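Local coordinates for Cif-like 1 (Burkholderia cenocepacia, PDB 7JQY), which probably hydrolyses epoxides, as a Cif-like enzyme with an alpha/beta hydrolase fold that assembles as an octamer, at residues R116-G121 with E139-A144; A99-D104 with V126-A131. The protein carries 1 engineered substitution. All coordinates share one frame; numbering follows the deposited sequence.

Interaction 1: residues R116-G121 with E139-A144; sequences RIHLVG and EIVKLA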
loop_
_atom_site.group_PDB
_atom_site.type_symbol
_atom_site.label_atom_id
_atom_site.label_comp_id
_atom_site.label_asym_id
_atom_site.label_seq_id
_atom_site.Cartn_x
_atom_site.Cartn_y
_atom_site.Cartn_z
ATOM N N ARG B 116 25.918 -14.963 42.012
ATOM C CA ARG B 116 26.839 -13.807 41.872
ATOM C C ARG B 116 27.214 -13.615 40.390
ATOM O O ARG B 116 27.624 -14.574 39.736
ATOM C CB ARG B 116 28.097 -14.012 42.716
ATOM C CG ARG B 116 27.833 -14.132 44.209
ATOM C CD ARG B 116 27.212 -12.861 44.766
ATOM N NE ARG B 116 26.987 -12.948 46.206
ATOM C CZ ARG B 116 25.862 -13.387 46.761
ATOM N NH1 ARG B 116 24.852 -13.781 45.998
ATOM N NH2 ARG B 116 25.745 -13.432 48.081
ATOM N N ILE B 117 27.078 -12.391 39.850
ATOM C CA ILE B 117 27.274 -12.136 38.426
ATOM C C ILE B 117 28.037 -10.829 38.281
ATOM O O ILE B 117 27.977 -9.957 39.153
ATOM C CB ILE B 117 25.937 -12.028 37.660
ATOM C CG1 ILE B 117 25.143 -10.844 38.216
ATOM C CG2 ILE B 117 25.138 -13.332 37.752
ATOM C CD1 ILE B 117 23.927 -10.475 37.428
ATOM N N HIS B 118 28.798 -10.717 37.200
ATOM C CA HIS B 118 29.225 -9.417 36.697
ATOM C C HIS B 118 28.139 -8.927 35.750
ATOM O O HIS B 118 27.490 -9.729 35.068
ATOM C CB HIS B 118 30.561 -9.520 35.967
ATOM C CG HIS B 118 31.660 -10.099 36.803
ATOM N ND1 HIS B 118 32.443 -9.334 37.644
ATOM C CD2 HIS B 118 32.097 -11.373 36.941
ATOM C CE1 HIS B 118 33.323 -10.111 38.251
ATOM N NE2 HIS B 118 33.135 -11.352 37.841
ATOM N N LEU B 119 27.914 -7.618 35.733
ATOM C CA LEU B 119 26.744 -7.058 35.071
ATOM C C LEU B 119 27.155 -5.887 34.191
ATOM O O LEU B 119 27.776 -4.931 34.674
ATOM C CB LEU B 119 25.693 -6.631 36.101
ATOM C CG LEU B 119 24.283 -6.334 35.600
ATOM C CD1 LEU B 119 23.780 -7.444 34.684
ATOM C CD2 LEU B 119 23.339 -6.108 36.777
ATOM N N VAL B 120 26.785 -5.952 32.911
ATOM C CA VAL B 120 27.074 -4.922 31.919
ATOM C C VAL B 120 25.767 -4.479 31.272
ATOM O O VAL B 120 24.980 -5.319 30.820
ATOM C CB VAL B 120 28.040 -5.436 30.838
ATOM C CG1 VAL B 120 28.459 -4.284 29.910
ATOM C CG2 VAL B 120 29.237 -6.130 31.469
ATOM N N GLY B 121 25.542 -3.175 31.212
ATOM C CA GLY B 121 24.333 -2.645 30.609
ATOM C C GLY B 121 24.602 -1.364 29.850
ATOM O O GLY B 121 25.555 -0.632 30.137
ATOM N N GLU B 139 24.466 -9.394 45.388
ATOM C CA GLU B 139 24.476 -10.311 44.257
ATOM C C GLU B 139 25.211 -9.773 43.033
ATOM O O GLU B 139 25.442 -10.537 42.091
ATOM C CB GLU B 139 23.037 -10.679 43.870
ATOM C CG GLU B 139 22.283 -11.362 44.996
ATOM C CD GLU B 139 20.861 -11.736 44.629
ATOM O OE1 GLU B 139 20.581 -11.917 43.422
ATOM O OE2 GLU B 139 20.025 -11.858 45.557
ATOM N N ILE B 140 25.600 -8.502 43.020
ATOM C CA ILE B 140 26.328 -7.912 41.900
ATOM C C ILE B 140 27.777 -7.742 42.331
ATOM O O ILE B 140 28.090 -6.885 43.166
ATOM C CB ILE B 140 25.721 -6.570 41.466
ATOM C CG1 ILE B 140 24.269 -6.743 41.016
ATOM C CG2 ILE B 140 26.562 -5.923 40.372
ATOM C CD1 ILE B 140 24.069 -7.832 39.976
ATOM N N VAL B 141 28.666 -8.552 41.755
ATOM C CA VAL B 141 30.091 -8.446 42.063
ATOM C C VAL B 141 30.650 -7.129 41.538
ATOM O O VAL B 141 31.244 -6.341 42.282
ATOM C CB VAL B 141 30.852 -9.650 41.483
ATOM C CG1 VAL B 141 32.323 -9.586 41.848
ATOM C CG2 VAL B 141 30.242 -10.934 41.970
ATOM N N LYS B 142 30.466 -6.876 40.244
ATOM C CA LYS B 142 30.913 -5.649 39.599
ATOM C C LYS B 142 29.860 -5.229 38.583
ATOM O O LYS B 142 29.128 -6.065 38.041
ATOM C CB LYS B 142 32.275 -5.824 38.911
ATOM C CG LYS B 142 33.448 -5.931 39.870
ATOM C CD LYS B 142 34.723 -6.306 39.139
ATOM C CE LYS B 142 35.876 -6.487 40.108
ATOM N NZ LYS B 142 37.024 -7.202 39.480
ATOM N N LEU B 143 29.788 -3.926 38.334
ATOM C CA LEU B 143 28.781 -3.343 37.457
ATOM C C LEU B 143 29.456 -2.377 36.492
ATOM O O LEU B 143 30.241 -1.522 36.916
ATOM C CB LEU B 143 27.707 -2.623 38.279
ATOM C CG LEU B 143 26.685 -1.786 37.521
ATOM C CD1 LEU B 143 25.763 -2.687 36.711
ATOM C CD2 LEU B 143 25.896 -0.906 38.482
ATOM N N ALA B 144 29.182 -2.538 35.195
ATOM C CA ALA B 144 29.718 -1.665 34.152
ATOM C C ALA B 144 28.571 -0.927 33.479
ATOM O O ALA B 144 27.600 -1.552 33.037
ATOM C CB ALA B 144 30.526 -2.449 33.118
#
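Residues 116-121 and 139-144 meet as neighbouring parallel strands in the central sheet, their short axes only 12° apart. The pairing opens weakly, with Ile117 N to Glu139 O at 3.3 Å, and returns from Ile117 O to Val141 N. At Val141 the second strand bulges, spending one residue more than its partner, so Leu119 takes up its bonds across from Leu143: its N reaches Lys142 O at 3.0 Å and its O accepts Ala144 N at 2.8 Å. Gly121 N to Ala144 O completes the set.

These are the two strands of a right-handed beta-alpha-beta crossover of the alpha/beta hydrolase fold, joined by helix 124-135. Ile117, Leu119, Ile140 and Leu143 share one face, on which Leu119, Ile140 and Leu143 reach that helix and Ile117 packs on strand 50-54. Chi1 and chi2 of Ile140, both near -60°, fold its CD1 back toward the first strand, 3.7 Å from Ile117 CG1 and equally near Leu119 CD2, while Leu143 lies alongside Leu119, pointing the same way, with its CD1 4.0 Å from Leu119 CB.

His118, Val120, Lys142 and Ala144 occupy the other face, under helix 291-303. The imidazole of His118 presents its edge to Lys142, whose CB lies in the ring plane 3.7 Å from ND1, and Val141 CG1 approaches CE1 of the same ring. His118 NE2 is hydrogen-bonded to Glu49, while Lys142 NZ reaches Phe301 O. At the exposed end the guanidinium of Arg116 lies across Glu139, NH1 against CG, but the carboxylate turns away to a salt bridge with Arg106 and a hydrogen bond to His110.

Interaction 2: residues A99-D104 with V126-A131; sequences ASMAGD and VMVAYA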
loop_
_atom_site.group_PDB
_atom_site.type_symbol
_atom_site.label_atom_id
_atom_site.label_comp_id
_atom_site.label_asym_id
_atom_site.label_seq_id
_atom_site.Cartn_x
_atom_site.Cartn_y
_atom_site.Cartn_z
ATOM N N ALA B 99 12.757 -1.346 37.420
ATOM C CA ALA B 99 12.966 -2.145 38.628
ATOM C C ALA B 99 12.379 -3.544 38.465
ATOM O O ALA B 99 12.999 -4.539 38.857
ATOM C CB ALA B 99 12.361 -1.446 39.845
ATOM N N SER B 100 11.178 -3.638 37.904
ATOM C CA SER B 100 10.583 -4.952 37.697
ATOM C C SER B 100 11.332 -5.740 36.629
ATOM O O SER B 100 11.476 -6.960 36.746
ATOM C CB SER B 100 9.112 -4.802 37.311
ATOM O OG SER B 100 8.349 -4.431 38.442
ATOM N N MET B 101 11.830 -5.061 35.598
ATOM C CA MET B 101 12.609 -5.747 34.575
ATOM C C MET B 101 13.899 -6.312 35.147
ATOM O O MET B 101 14.381 -7.350 34.680
ATOM C CB MET B 101 12.907 -4.791 33.425
ATOM C CG MET B 101 11.675 -4.421 32.654
ATOM S SD MET B 101 12.027 -3.342 31.274
ATOM C CE MET B 101 13.248 -4.300 30.373
ATOM N N ALA B 102 14.477 -5.643 36.144
ATOM C CA ALA B 102 15.619 -6.221 36.838
ATOM C C ALA B 102 15.229 -7.523 37.524
ATOM O O ALA B 102 16.031 -8.460 37.578
ATOM C CB ALA B 102 16.200 -5.224 37.836
ATOM N N GLY B 103 14.003 -7.594 38.056
ATOM C CA GLY B 103 13.532 -8.831 38.670
ATOM C C GLY B 103 13.467 -9.986 37.687
ATOM O O GLY B 103 13.777 -11.128 38.036
ATOM N N ASP B 104 13.072 -9.703 36.443
ATOM C CA ASP B 104 13.113 -10.726 35.402
ATOM C C ASP B 104 14.531 -11.243 35.211
ATOM O O ASP B 104 14.764 -12.456 35.141
ATOM C CB ASP B 104 12.586 -10.165 34.084
ATOM C CG ASP B 104 11.149 -9.715 34.172
ATOM O OD1 ASP B 104 10.788 -8.773 33.430
ATOM O OD2 ASP B 104 10.379 -10.314 34.956
ATOM N N VAL B 126 21.168 -0.392 30.989
ATOM C CA VAL B 126 21.912 0.102 32.136
ATOM C C VAL B 126 20.972 0.566 33.242
ATOM O O VAL B 126 21.342 0.523 34.422
ATOM C CB VAL B 126 22.905 1.197 31.696
ATOM C CG1 VAL B 126 22.244 2.578 31.629
ATOM C CG2 VAL B 126 24.103 1.194 32.622
ATOM N N MET B 127 19.731 0.931 32.907
ATOM C CA MET B 127 18.754 1.231 33.946
ATOM C C MET B 127 18.323 -0.042 34.664
ATOM O O MET B 127 18.226 -0.068 35.898
ATOM C CB MET B 127 17.541 1.942 33.345
ATOM C CG MET B 127 17.884 3.057 32.362
ATOM S SD MET B 127 16.444 3.852 31.602
ATOM C CE MET B 127 17.271 5.005 30.514
ATOM N N VAL B 128 18.066 -1.107 33.905
ATOM C CA VAL B 128 17.799 -2.409 34.506
ATOM C C VAL B 128 18.992 -2.872 35.335
ATOM O O VAL B 128 18.840 -3.335 36.472
ATOM C CB VAL B 128 17.447 -3.429 33.408
ATOM C CG1 VAL B 128 16.984 -4.746 34.028
ATOM C CG2 VAL B 128 16.384 -2.860 32.478
ATOM N N ALA B 129 20.199 -2.742 34.785
ATOM C CA ALA B 129 21.382 -3.195 35.510
ATOM C C ALA B 129 21.564 -2.421 36.811
ATOM O O ALA B 129 21.927 -3.002 37.840
ATOM C CB ALA B 129 22.628 -3.071 34.633
ATOM N N TYR B 130 21.310 -1.108 36.789
ATOM C CA TYR B 130 21.417 -0.331 38.018
ATOM C C TYR B 130 20.361 -0.757 39.029
ATOM O O TYR B 130 20.663 -0.948 40.213
ATOM C CB TYR B 130 21.292 1.167 37.723
ATOM C CG TYR B 130 21.115 1.977 38.988
ATOM C CD1 TYR B 130 22.169 2.147 39.879
ATOM C CD2 TYR B 130 19.887 2.546 39.310
ATOM C CE1 TYR B 130 22.010 2.878 41.047
ATOM C CE2 TYR B 130 19.718 3.269 40.472
ATOM C CZ TYR B 130 20.782 3.432 41.337
ATOM O OH TYR B 130 20.613 4.152 42.496
ATOM N N ALA B 131 19.114 -0.920 38.574
ATOM C CA ALA B 131 18.043 -1.364 39.462
ATOM C C ALA B 131 18.323 -2.750 40.020
ATOM O O ALA B 131 17.922 -3.055 41.146
ATOM C CB ALA B 131 16.703 -1.347 38.728
#
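Val128 and Ala131, one turn apart on helix 124-135, push into the surface of helix 98-111 where Ala99, Met101 and Ala102 present their backbone or methyl groups. The short axes cross at -78° and come within 7.8 Å, a close approach consistent with the small alanines at the crossing. Val128 is the larger bump. Its CG1, placed anti to the backbone N (chi1 -173°), presses directly on the other helix's main chain, 3.4 Å from Ala102 N and 3.6 Å from Met101 C. The second branch, CG2, diverges toward Met101, whose side chain lies at about a right angle to the valine; the thioether bends at its last torsion and brings CE to 4.0 Å from CG2, so the isopropyl group has backbone beneath one methyl and the methionine methyl beside the other.

The fit is reciprocal. Ala102 CB enters the hollow between Val128 and Ala131, 3.5 Å from Val128 O and 4.0 Å from Ala131 CB. Ala131 in turn sets its methyl between Ala99 and Ala102, with CB 3.8 Å from Ala99 CA. In the fold, this packs the helix that precedes strand 117-122 against the helix that follows it; Val128 also touches Ile105 farther along helix 98-111, and Gln135 NE2 hydrogen-bonds to Ala131 O and, weakly, to Ala99 O.

Between the two segments themselves the side chains in contact are all apolar: methyl groups rest on methyl groups and on peptide backbone, which suggests that shape complementarity largely sets how the helices seat, with Gln135 a polar tie beside it.

Interactions 1 and 2, their centres about 12 Å apart, are joined through helix 124-135, which belongs to interaction 2 and packs on the strands of interaction 1. There Leu143 CD1 meets Ala129 CB at 3.8 Å and Leu119 CD2 lies 3.6 Å from Ala129 O, while Val128 and Ala131 meet helix 98-111. At the end of strand 117-122 the chain turns at a probable nucleophile elbow, Gly121-Ser123-Gly125, where Ser123 is an engineered replacement for aspartate, and Gly121 O touches Val126 CG2 at 3.4 Å. Both contacts therefore flank the probable active-site turn, interaction 1 through the strand entering it and interaction 2 through the helix leaving it.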